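Local coordinates for protein diol-dehydratase (Roseburia inulinivorans, PDB 5I2A) that probably acts as a B12-independent lyase of the glycyl radical enzyme type, dehydrating diols such as 1,2-propanediol, at residues 27-32 with 327-332; 98-103 with 111-116; 300-303 with 308-311. One frame throughout, in Å; residues are numbered along the deposited sequence. Where two conformers were deposited one is given.

Contact 1 (27-32 with 327-332); sequences PEIEAA and NKCRDA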
ATOM      1  N   PRO A  27      35.398  14.763   6.304  1.00 18.59           N
ATOM      2  CA  PRO A  27      34.188  14.372   5.578  1.00 17.96           C
ATOM      3  C   PRO A  27      33.196  15.529   5.514  1.00 18.49           C
ATOM      4  O   PRO A  27      33.065  16.285   6.482  1.00 18.39           O
ATOM      5  CB  PRO A  27      33.633  13.216   6.415  1.00 18.75           C
ATOM      6  CG  PRO A  27      34.831  12.641   7.089  1.00 15.22           C
ATOM      7  CD  PRO A  27      35.681  13.850   7.426  1.00 14.98           C
ATOM      8  N   GLU A  28      32.536  15.680   4.376  1.00 13.75           N
ATOM      9  CA  GLU A  28      31.597  16.777   4.177  1.00 18.64           C
ATOM     10  C   GLU A  28      30.224  16.292   3.716  1.00 15.34           C
ATOM     11  O   GLU A  28      30.130  15.426   2.866  1.00 17.82           O
ATOM     12  CB  GLU A  28      32.151  17.780   3.152  1.00 18.52           C
ATOM     13  CG  GLU A  28      31.153  18.871   2.756  1.00 19.91           C
ATOM     14  CD  GLU A  28      31.752  19.921   1.811  1.00 27.33           C
ATOM     15  OE1 GLU A  28      32.857  19.685   1.296  1.00 24.15           O
ATOM     16  OE2 GLU A  28      31.116  20.978   1.597  1.00 17.94           O
ATOM     17  N   ILE A  29      29.174  16.883   4.275  1.00 16.62           N
ATOM     18  CA  ILE A  29      27.795  16.649   3.838  1.00 16.86           C
ATOM     19  C   ILE A  29      27.455  17.476   2.583  1.00 17.04           C
ATOM     20  O   ILE A  29      27.677  18.693   2.553  1.00 16.83           O
ATOM     21  CB  ILE A  29      26.802  16.999   4.972  1.00 15.87           C
ATOM     22  CG1 ILE A  29      27.019  16.079   6.165  1.00 12.80           C
ATOM     23  CG2 ILE A  29      25.350  16.949   4.481  1.00 15.80           C
ATOM     24  CD1 ILE A  29      26.425  16.600   7.465  1.00 14.72           C
ATOM     25  N   GLU A  30      26.919  16.818   1.557  1.00 13.01           N
ATOM     26  CA  GLU A  30      26.538  17.491   0.315  1.00 14.14           C
ATOM     27  C   GLU A  30      25.024  17.412   0.043  1.00 19.82           C
ATOM     28  O   GLU A  30      24.354  16.455   0.440  1.00 15.31           O
ATOM     29  CB  GLU A  30      27.337  16.919  -0.859  1.00 15.94           C
ATOM     30  CG  GLU A  30      28.836  17.164  -0.659  1.00 18.35           C
ATOM     31  CD  GLU A  30      29.745  16.684  -1.778  1.00 20.49           C
ATOM     32  OE1 GLU A  30      29.283  16.138  -2.809  1.00 19.42           O
ATOM     33  OE2 GLU A  30      30.967  16.864  -1.599  1.00 19.31           O
ATOM     34  N   ALA A  31      24.503  18.424  -0.642  1.00 17.17           N
ATOM     35  CA  ALA A  31      23.062  18.626  -0.770  1.00 17.93           C
ATOM     36  C   ALA A  31      22.476  18.149  -2.094  1.00 19.37           C
ATOM     37  O   ALA A  31      21.262  18.119  -2.241  1.00 18.38           O
ATOM     38  CB  ALA A  31      22.734  20.100  -0.576  1.00 20.81           C
ATOM     39  N   ALA A  32      23.326  17.788  -3.052  1.00 15.72           N
ATOM     40  CA  ALA A  32      22.844  17.501  -4.399  1.00 16.98           C
ATOM     41  C   ALA A  32      21.790  16.369  -4.456  1.00 16.79           C
ATOM     42  O   ALA A  32      20.805  16.500  -5.166  1.00 18.16           O
ATOM     43  CB  ALA A  32      24.003  17.169  -5.310  1.00 16.08           C
ATOM     44  N   ASN A 327      30.606   7.135   2.602  1.00 12.73           N
ATOM     45  CA  ASN A 327      30.373   7.477   4.004  1.00 11.74           C
ATOM     46  C   ASN A 327      28.879   7.748   4.235  1.00 14.03           C
ATOM     47  O   ASN A 327      28.082   7.735   3.297  1.00 13.15           O
ATOM     48  CB  ASN A 327      31.233   8.698   4.409  1.00 11.22           C
ATOM     49  CG  ASN A 327      31.540   8.768   5.923  1.00 11.18           C
ATOM     50  OD1 ASN A 327      30.916   8.100   6.750  1.00 12.53           O
ATOM     51  ND2 ASN A 327      32.512   9.611   6.276  1.00 14.99           N
ATOM     52  N   LYS A 328      28.514   8.001   5.484  1.00 11.72           N
ATOM     53  CA  LYS A 328      27.130   8.178   5.872  1.00 11.12           C
ATOM     54  C   LYS A 328      27.052   8.980   7.162  1.00 11.41           C
ATOM     55  O   LYS A 328      27.696   8.637   8.145  1.00 13.31           O
ATOM     56  CB  LYS A 328      26.453   6.807   6.056  1.00 11.16           C
ATOM     57  CG  LYS A 328      25.018   6.822   6.585  1.00 13.12           C
ATOM     58  CD  LYS A 328      24.513   5.350   6.691  1.00 14.51           C
ATOM     59  CE  LYS A 328      23.107   5.196   7.311  1.00 13.83           C
ATOM     60  NZ  LYS A 328      22.684   3.730   7.285  1.00 12.95           N
ATOM     61  N   CYS A 329      26.244  10.031   7.181  1.00 12.59           N
ATOM     62  CA  CYS A 329      26.111  10.797   8.417  1.00 12.11           C
ATOM     63  C   CYS A 329      24.867  10.366   9.176  1.00 13.10           C
ATOM     64  O   CYS A 329      23.773  10.375   8.632  1.00 16.72           O
ATOM     65  CB  CYS A 329      26.069  12.309   8.135  1.00 12.69           C
ATOM     66  SG  CYS A 329      25.864  13.303   9.640  1.00 16.16           S
ATOM     67  N   ARG A 330      25.050   9.977  10.431  1.00 15.85           N
ATOM     68  CA  ARG A 330      23.953   9.571  11.302  1.00 16.90           C
ATOM     69  C   ARG A 330      23.784  10.620  12.391  1.00 13.06           C
ATOM     70  O   ARG A 330      24.748  11.291  12.730  1.00 13.63           O
ATOM     71  CB  ARG A 330      24.221   8.193  11.933  1.00 13.85           C
ATOM     72  CG  ARG A 330      24.576   7.093  10.926  1.00 14.60           C
ATOM     73  CD  ARG A 330      24.958   5.767  11.603  1.00 13.00           C
ATOM     74  NE  ARG A 330      25.309   4.759  10.602  1.00 12.20           N
ATOM     75  CZ  ARG A 330      26.509   4.658  10.032  1.00 15.54           C
ATOM     76  NH1 ARG A 330      27.488   5.505  10.368  1.00 14.62           N
ATOM     77  NH2 ARG A 330      26.732   3.725   9.115  1.00 13.69           N
ATOM     78  N   ASP A 331      22.583  10.738  12.957  1.00 16.17           N
ATOM     79  CA  ASP A 331      22.351  11.677  14.065  1.00 15.84           C
ATOM     80  C   ASP A 331      23.273  11.326  15.222  1.00 17.10           C
ATOM     81  O   ASP A 331      23.647  10.170  15.378  1.00 18.58           O
ATOM     82  CB  ASP A 331      20.891  11.663  14.535  1.00 12.75           C
ATOM     83  CG  ASP A 331      20.510  10.360  15.226  1.00 16.17           C
ATOM     84  OD1 ASP A 331      20.659  10.270  16.457  1.00 17.36           O
ATOM     85  OD2 ASP A 331      20.071   9.425  14.536  1.00 13.92           O
ATOM     86  N   ALA A 332      23.608  12.322  16.033  1.00 14.24           N
ATOM     87  CA  ALA A 332      24.670  12.185  17.032  1.00 18.17           C
ATOM     88  C   ALA A 332      24.468  10.998  17.968  1.00 18.33           C
ATOM     89  O   ALA A 332      25.407  10.249  18.225  1.00 18.15           O
ATOM     90  CB  ALA A 332      24.801  13.474  17.841  1.00 20.42           C
TER

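Contact 2 (98-103 with 111-116); sequences AEFETV and FYISEE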
ATOM      1  N   ALA A  98      18.621  19.895  12.842  1.00 16.62           N
ATOM      2  CA  ALA A  98      18.836  20.240  14.246  1.00 15.20           C
ATOM      3  C   ALA A  98      20.317  20.221  14.629  1.00 22.56           C
ATOM      4  O   ALA A  98      20.691  20.751  15.668  1.00 22.59           O
ATOM      5  CB  ALA A  98      18.061  19.297  15.158  1.00 16.87           C
ATOM      6  N   GLU A  99      21.152  19.601  13.803  1.00 20.58           N
ATOM      7  CA  GLU A  99      22.581  19.515  14.100  1.00 20.84           C
ATOM      8  C   GLU A  99      23.429  20.393  13.186  1.00 18.45           C
ATOM      9  O   GLU A  99      24.644  20.249  13.161  1.00 17.87           O
ATOM     10  CB  GLU A  99      23.078  18.062  13.987  1.00 17.91           C
ATOM     11  CG  GLU A  99      22.565  17.148  15.076  1.00 18.48           C
ATOM     12  CD  GLU A  99      23.248  15.780  15.086  1.00 20.75           C
ATOM     13  OE1 GLU A  99      24.495  15.707  14.957  1.00 16.24           O
ATOM     14  OE2 GLU A  99      22.524  14.778  15.246  1.00 18.31           O
ATOM     15  N   PHE A 100      22.796  21.276  12.420  1.00 14.62           N
ATOM     16  CA  PHE A 100      23.545  22.115  11.476  1.00 21.27           C
ATOM     17  C   PHE A 100      24.744  22.833  12.106  1.00 20.66           C
ATOM     18  O   PHE A 100      25.799  22.932  11.493  1.00 21.56           O
ATOM     19  CB  PHE A 100      22.635  23.170  10.844  1.00 19.20           C
ATOM     20  CG  PHE A 100      21.885  22.694   9.631  1.00 22.12           C
ATOM     21  CD1 PHE A 100      22.120  21.441   9.093  1.00 20.24           C
ATOM     22  CD2 PHE A 100      20.940  23.516   9.023  1.00 17.86           C
ATOM     23  CE1 PHE A 100      21.437  21.011   7.982  1.00 18.74           C
ATOM     24  CE2 PHE A 100      20.256  23.094   7.921  1.00 18.27           C
ATOM     25  CZ  PHE A 100      20.505  21.837   7.392  1.00 19.18           C
ATOM     26  N   GLU A 101      24.570  23.339  13.320  1.00 19.42           N
ATOM     27  CA  GLU A 101      25.593  24.167  13.951  1.00 24.69           C
ATOM     28  C   GLU A 101      26.604  23.354  14.760  1.00 23.59           C
ATOM     29  O   GLU A 101      27.648  23.880  15.157  1.00 20.04           O
ATOM     30  CB  GLU A 101      24.936  25.225  14.852  1.00 23.40           C
ATOM     31  CG  GLU A 101      23.933  26.102  14.111  1.00 23.07           C
ATOM     32  CD  GLU A 101      24.515  26.645  12.818  1.00 24.80           C
ATOM     33  OE1 GLU A 101      25.541  27.347  12.889  1.00 30.29           O
ATOM     34  OE2 GLU A 101      23.970  26.354  11.732  1.00 27.06           O
ATOM     35  N   THR A 102      26.306  22.076  14.992  1.00 19.25           N
ATOM     36  CA  THR A 102      27.116  21.256  15.901  1.00 19.61           C
ATOM     37  C   THR A 102      27.801  20.044  15.258  1.00 20.87           C
ATOM     38  O   THR A 102      28.705  19.457  15.852  1.00 19.28           O
ATOM     39  CB  THR A 102      26.263  20.722  17.067  1.00 19.54           C
ATOM     40  OG1 THR A 102      25.139  20.003  16.547  1.00 20.16           O
ATOM     41  CG2 THR A 102      25.760  21.872  17.948  1.00 23.49           C
ATOM     42  N   VAL A 103      27.360  19.650  14.068  1.00 19.36           N
ATOM     43  CA  VAL A 103      27.827  18.401  13.497  1.00 17.41           C
ATOM     44  C   VAL A 103      29.316  18.473  13.138  1.00 20.40           C
ATOM     45  O   VAL A 103      30.008  17.460  13.171  1.00 18.10           O
ATOM     46  CB  VAL A 103      26.986  17.983  12.269  1.00 17.18           C
ATOM     47  CG1 VAL A 103      27.109  18.985  11.124  1.00 15.53           C
ATOM     48  CG2 VAL A 103      27.354  16.564  11.818  1.00 15.24           C
ATOM     49  N   PHE A 111      31.072  15.830  10.792  1.00 15.54           N
ATOM     50  CA  PHE A 111      31.028  16.139   9.363  1.00 18.28           C
ATOM     51  C   PHE A 111      31.040  17.655   9.158  1.00 20.85           C
ATOM     52  O   PHE A 111      30.340  18.374   9.870  1.00 17.01           O
ATOM     53  CB  PHE A 111      29.763  15.580   8.694  1.00 16.03           C
ATOM     54  CG  PHE A 111      29.797  14.109   8.395  1.00 13.87           C
ATOM     55  CD1 PHE A 111      29.543  13.176   9.387  1.00 15.89           C
ATOM     56  CD2 PHE A 111      30.025  13.663   7.106  1.00 14.38           C
ATOM     57  CE1 PHE A 111      29.539  11.811   9.108  1.00 12.76           C
ATOM     58  CE2 PHE A 111      30.040  12.299   6.821  1.00 16.41           C
ATOM     59  CZ  PHE A 111      29.793  11.372   7.831  1.00 14.73           C
ATOM     60  N   TYR A 112      31.791  18.139   8.173  1.00 18.25           N
ATOM     61  CA  TYR A 112      31.703  19.548   7.803  1.00 18.91           C
ATOM     62  C   TYR A 112      30.463  19.788   6.956  1.00 18.97           C
ATOM     63  O   TYR A 112      30.119  18.969   6.120  1.00 20.06           O
ATOM     64  CB  TYR A 112      32.957  20.010   7.044  1.00 19.35           C
ATOM     65  CG  TYR A 112      32.805  21.381   6.397  1.00 18.59           C
ATOM     66  CD1 TYR A 112      32.733  22.537   7.164  1.00 21.57           C
ATOM     67  CD2 TYR A 112      32.738  21.513   5.021  1.00 20.71           C
ATOM     68  CE1 TYR A 112      32.597  23.800   6.569  1.00 19.71           C
ATOM     69  CE2 TYR A 112      32.597  22.758   4.418  1.00 22.63           C
ATOM     70  CZ  TYR A 112      32.531  23.894   5.196  1.00 22.89           C
ATOM     71  OH  TYR A 112      32.398  25.114   4.584  1.00 25.70           O
ATOM     72  N   ILE A 113      29.779  20.901   7.194  1.00 18.35           N
ATOM     73  CA  ILE A 113      28.692  21.314   6.323  1.00 17.30           C
ATOM     74  C   ILE A 113      28.729  22.838   6.121  1.00 17.13           C
ATOM     75  O   ILE A 113      28.786  23.604   7.080  1.00 20.47           O
ATOM     76  CB  ILE A 113      27.308  20.854   6.875  1.00 15.77           C
ATOM     77  CG1 ILE A 113      26.184  21.244   5.913  1.00 16.13           C
ATOM     78  CG2 ILE A 113      27.055  21.396   8.281  1.00 13.53           C
ATOM     79  CD1 ILE A 113      24.795  20.686   6.323  1.00 15.58           C
ATOM     80  N   SER A 114      28.724  23.257   4.860  1.00 16.94           N
ATOM     81  CA  SER A 114      28.883  24.668   4.518  1.00 22.84           C
ATOM     82  C   SER A 114      27.583  25.414   4.722  1.00 23.15           C
ATOM     83  O   SER A 114      26.524  24.799   4.812  1.00 20.47           O
ATOM     84  CB  SER A 114      29.344  24.834   3.075  1.00 17.55           C
ATOM     85  OG  SER A 114      28.293  24.534   2.171  1.00 18.36           O
ATOM     86  N   GLU A 115      27.667  26.743   4.779  1.00 22.39           N
ATOM     87  CA  GLU A 115      26.478  27.563   4.946  1.00 20.65           C
ATOM     88  C   GLU A 115      25.568  27.399   3.747  1.00 20.59           C
ATOM     89  O   GLU A 115      24.359  27.355   3.896  1.00 20.69           O
ATOM     90  CB  GLU A 115      26.836  29.045   5.151  1.00 24.57           C
ATOM     91  CG  GLU A 115      27.543  29.328   6.474  1.00 26.32           C
ATOM     92  CD  GLU A 115      26.796  28.758   7.663  1.00 30.51           C
ATOM     93  OE1 GLU A 115      27.366  27.912   8.380  1.00 35.84           O
ATOM     94  OE2 GLU A 115      25.632  29.141   7.873  1.00 31.59           O
ATOM     95  N   GLU A 116      26.141  27.298   2.554  0.52 21.34           N
ATOM     96  CA  GLU A 116      25.313  27.140   1.367  0.52 21.26           C
ATOM     97  C   GLU A 116      24.632  25.763   1.355  0.52 23.70           C
ATOM     98  O   GLU A 116      23.489  25.637   0.915  0.52 20.16           O
ATOM     99  CB  GLU A 116      26.140  27.344   0.100  0.52 23.60           C
ATOM    100  CG  GLU A 116      25.344  27.224  -1.194  0.52 26.47           C
ATOM    101  CD  GLU A 116      24.296  28.317  -1.368  0.52 28.91           C
ATOM    102  OE1 GLU A 116      24.394  29.375  -0.700  0.52 32.13           O
ATOM    103  OE2 GLU A 116      23.372  28.117  -2.184  0.52 28.54           O
TER

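Contact 3 (300-303 with 308-311); sequences KDLK and TREY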
ATOM      1  N   LYS A 300      40.708 -15.960 -16.393  1.00 26.25           N
ATOM      2  CA  LYS A 300      40.684 -15.880 -17.845  1.00 26.37           C
ATOM      3  C   LYS A 300      41.682 -14.856 -18.379  1.00 33.81           C
ATOM      4  O   LYS A 300      42.428 -15.143 -19.311  1.00 32.98           O
ATOM      5  CB  LYS A 300      39.282 -15.545 -18.342  1.00 31.88           C
ATOM      6  CG  LYS A 300      39.183 -15.431 -19.853  1.00 32.21           C
ATOM      7  CD  LYS A 300      37.766 -15.119 -20.298  1.00 39.98           C
ATOM      8  CE  LYS A 300      37.743 -14.665 -21.746  1.00 48.41           C
ATOM      9  NZ  LYS A 300      36.354 -14.467 -22.237  1.00 58.61           N
ATOM     10  N   ASP A 301      41.685 -13.664 -17.791  1.00 30.31           N
ATOM     11  CA  ASP A 301      42.639 -12.617 -18.150  1.00 30.40           C
ATOM     12  C   ASP A 301      44.077 -13.088 -17.995  1.00 30.53           C
ATOM     13  O   ASP A 301      44.924 -12.822 -18.841  1.00 32.40           O
ATOM     14  CB  ASP A 301      42.429 -11.377 -17.279  1.00 29.31           C
ATOM     15  CG  ASP A 301      41.650 -10.298 -17.979  1.00 29.78           C
ATOM     16  OD1 ASP A 301      40.824 -10.643 -18.852  1.00 42.28           O
ATOM     17  OD2 ASP A 301      41.850  -9.112 -17.643  1.00 27.25           O
ATOM     18  N   LEU A 302      44.336 -13.773 -16.888  1.00 29.37           N
ATOM     19  CA  LEU A 302      45.672 -14.229 -16.534  1.00 33.50           C
ATOM     20  C   LEU A 302      46.195 -15.252 -17.531  1.00 38.91           C
ATOM     21  O   LEU A 302      47.278 -15.092 -18.083  1.00 41.24           O
ATOM     22  CB  LEU A 302      45.671 -14.835 -15.130  1.00 32.83           C
ATOM     23  CG  LEU A 302      47.038 -15.047 -14.486  1.00 35.59           C
ATOM     24  CD1 LEU A 302      47.680 -13.706 -14.183  1.00 37.02           C
ATOM     25  CD2 LEU A 302      46.927 -15.891 -13.229  1.00 32.48           C
ATOM     26  N   LYS A 303      45.408 -16.299 -17.755  1.00 36.71           N
ATOM     27  CA  LYS A 303      45.790 -17.389 -18.641  1.00 37.26           C
ATOM     28  C   LYS A 303      45.959 -16.930 -20.087  1.00 42.01           C
ATOM     29  O   LYS A 303      46.695 -17.544 -20.847  1.00 46.30           O
ATOM     30  CB  LYS A 303      44.761 -18.524 -18.566  1.00 35.13           C
ATOM     31  CG  LYS A 303      45.012 -19.543 -17.445  1.00 50.06           C
ATOM     32  CD  LYS A 303      44.933 -18.935 -16.039  1.00 47.81           C
ATOM     33  CE  LYS A 303      45.074 -20.006 -14.952  1.00 53.36           C
ATOM     34  NZ  LYS A 303      45.534 -19.448 -13.634  1.00 54.74           N
ATOM     35  N   THR A 308      48.645  -9.053 -15.474  1.00 23.13           N
ATOM     36  CA  THR A 308      49.652  -9.514 -14.521  1.00 25.01           C
ATOM     37  C   THR A 308      49.101  -9.588 -13.107  1.00 25.31           C
ATOM     38  O   THR A 308      48.122  -8.910 -12.775  1.00 26.94           O
ATOM     39  CB  THR A 308      50.883  -8.592 -14.495  1.00 24.06           C
ATOM     40  OG1 THR A 308      50.484  -7.277 -14.104  1.00 26.03           O
ATOM     41  CG2 THR A 308      51.554  -8.530 -15.864  1.00 23.70           C
ATOM     42  N   ARG A 309      49.739 -10.398 -12.271  1.00 22.96           N
ATOM     43  CA  ARG A 309      49.396 -10.439 -10.859  1.00 27.21           C
ATOM     44  C   ARG A 309      49.544  -9.051 -10.227  1.00 25.46           C
ATOM     45  O   ARG A 309      48.743  -8.646  -9.381  1.00 22.10           O
ATOM     46  CB  ARG A 309      50.262 -11.459 -10.129  1.00 26.24           C
ATOM     47  CG  ARG A 309      49.856 -12.903 -10.418  1.00 28.20           C
ATOM     48  CD  ARG A 309      50.826 -13.903  -9.823  1.00 31.68           C
ATOM     49  NE  ARG A 309      50.369 -14.430  -8.540  1.00 45.64           N
ATOM     50  CZ  ARG A 309      50.998 -14.214  -7.396  1.00 36.88           C
ATOM     51  NH1 ARG A 309      52.099 -13.489  -7.397  1.00 47.36           N
ATOM     52  NH2 ARG A 309      50.541 -14.723  -6.262  1.00 34.52           N
ATOM     53  N   GLU A 310      50.552  -8.314 -10.663  1.00 20.17           N
ATOM     54  CA  GLU A 310      50.832  -7.017 -10.069  1.00 21.09           C
ATOM     55  C   GLU A 310      49.705  -6.025 -10.358  1.00 19.59           C
ATOM     56  O   GLU A 310      49.320  -5.247  -9.487  1.00 21.86           O
ATOM     57  CB  GLU A 310      52.171  -6.454 -10.573  1.00 24.71           C
ATOM     58  CG  GLU A 310      53.411  -7.107  -9.971  1.00 24.41           C
ATOM     59  CD  GLU A 310      53.553  -8.558 -10.385  1.00 26.43           C
ATOM     60  OE1 GLU A 310      53.912  -9.396  -9.534  1.00 29.44           O
ATOM     61  OE2 GLU A 310      53.289  -8.856 -11.563  1.00 27.56           O
ATOM     62  N   TYR A 311      49.195  -6.038 -11.582  1.00 21.33           N
ATOM     63  CA  TYR A 311      48.146  -5.098 -11.953  1.00 25.37           C
ATOM     64  C   TYR A 311      46.821  -5.495 -11.316  1.00 22.25           C
ATOM     65  O   TYR A 311      46.039  -4.630 -10.907  1.00 20.20           O
ATOM     66  CB  TYR A 311      47.988  -5.012 -13.469  1.00 22.68           C
ATOM     67  CG  TYR A 311      47.049  -3.907 -13.894  1.00 23.77           C
ATOM     68  CD1 TYR A 311      47.318  -2.581 -13.570  1.00 24.89           C
ATOM     69  CD2 TYR A 311      45.896  -4.184 -14.615  1.00 22.30           C
ATOM     70  CE1 TYR A 311      46.472  -1.563 -13.958  1.00 18.69           C
ATOM     71  CE2 TYR A 311      45.039  -3.169 -15.007  1.00 22.02           C
ATOM     72  CZ  TYR A 311      45.333  -1.866 -14.672  1.00 20.36           C
ATOM     73  OH  TYR A 311      44.484  -0.862 -15.044  1.00 21.69           O
TER

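Contact 1 (27-32 with 327-332)
The ND2 end of the N327 carboxamide meets the CB-CG side of the P27 ring: ND2 of N327 lies 3.8 Å from CB of P27 and 3.9 Å from CG, the two side chains running slantwise past each other. A second flat group belongs to 327-332 itself: CG of K328 sits 4.3 Å above the guanidinium plane of R330, over its centre. The oxygen end of the N327 amide is held within its own segment. CG lies anti to the backbone N (chi1 -155°), beside the carbonyl carbon, which brings OD1 of N327 near N of K328, from which it accepts at 2.7 Å; the N-H...O angle is 153°, and the donor is tilted 31° from the carbonyl plane. ND2 also donates to R83 O, so bonds at both ends fix the amide's rotation against the proline. Replacing the N327 carboxamide by the methyl of an alanine would probably leave R83 O and the K328 amide without these partners and open a gap beside P27. The second touch is apolar: CD1 of I29 reaches SG of C329 at 4.0 Å, CG1 of I29 standing anti to the carbonyl carbon and carrying the chain's end across. With only 119 Å² buried, these two points join the loops lightly, as plain packing. Segment 27-32 bonds its backbone to Y112 through P27 and I29, and to C85 through E28 and E30. Helix 115-125 packs on I29 through L121, while helix 94-97 meets I29 through L96 and C329 through W95; the D331 side chain N-caps helix 332-335, and its OD2 is hydrogen-bonded to S334 OG.

Contact 2 (98-103 with 111-116)
V103 is the central bump of this contact, and its two methyls fill different hollows. CG1 of V103 settles beside the backbone, 3.5 Å from O of F111, and also meets CG2 of I113 at 3.7 Å; CG2 of V103 lies against CB of F111 at 4.1 Å. With chi1 of V103 at 64°, CG1 stands between the backbone N and the carbonyl carbon and from there reaches both F111 O and I113 CG2, while CG2 turns to F111 CB. The side chains of V103 and I113 cross at about a right angle and meet methyl to methyl. I113 is forked in turn. Its CG2 occupies the notch between V103 CG1 and O of F100, 3.8 Å from the latter, whereas its longer branch, CG1 anti to the backbone N, carries CD1 to the F100 ring, 3.8 Å from CE1 and 3.9 Å from CD1, on an oblique approach. All four touching residues are buried, and 261 Å² is covered.

One backbone bond closes the loop between the segments: N of F111 donates to O of V103 at 3.1 Å. The turn carrying V103 is itself tightened at O of E99, which accepts from both T102 N and V103 N. On the exposed side, the carboxylates of E101 and E115 approach without touching, and K118 forms salt bridges with both, probably offsetting their like charges. The whole loop joins helix 94-97 to helix 115-125, whose N-cap is S114; K118, L121 and L122 of that second helix cover I113 and F100.

Contact 3 (300-303 with 308-311)
L302 and T308 bring the backbones within 6.5 Å, CA to CA, where the last turn of helix 295-303 faces the start of helix 309-323 across a short connection. The meeting itself is small and one-sided, with 79 Å² buried, more than half of it on L302. A single methyl does the touching: CD1 of L302 lies 4.3 Å from N of R309 and 4.5 Å from C of T308, so it rests against the peptide link at the point where the second helix begins. The same CD1 is 4.4 Å from CG of R309, the aliphatic part of that arginine, well short of its guanidinium. The first torsion of L302 helps explain this reach. With CG anti to the backbone N (chi1 -166°), the isobutyl group extends outward from the helix, and its end comes closer to 308-311 than the direction of its first bond suggests.

T308 takes part through its main chain, since its CB points away from L302. Its side chain serves the helix instead: OG1 of T308 accepts from N of Y311 at 3.1 Å with an N-H...O angle of 154°. This is the classical N-cap bond, made to the third residue beyond the cap, and it satisfies an amide of the first helical turn that has no preceding turn to bond to. A leucine methyl placed over a capped helix start is thus the content of this surface contact, which is plain packing between consecutive helices.

Both segments also reach helix 262-279: OD2 of D301 accepts from F262 N, and OH of Y311 is hydrogen-bonded to Q263 OE1. In the last turn of helix 295-303, D301 O accepts from S306 OG in the connection.

In the fold
Contacts 1 and 2 are neighbours, their centres about 9 Å apart, and they touch directly: OE2 of E99 lies 2.8 Å from N of A332, a probable hydrogen bond. Both pack on helix 115-125; contact 1 also touches helix 94-97, which leads directly into contact 2. Contact 3 lies apart, its centre about 38 Å from that of contact 1 and 46 Å from that of contact 2. Along the chain, contacts 2 and 3 follow one another, and both are nested within the span closed by contact 1. That long-range contact therefore brings a loop near the N-terminus to one some 295 residues later, within the pyruvate formate lyase-like region, whereas the other two close short local connections.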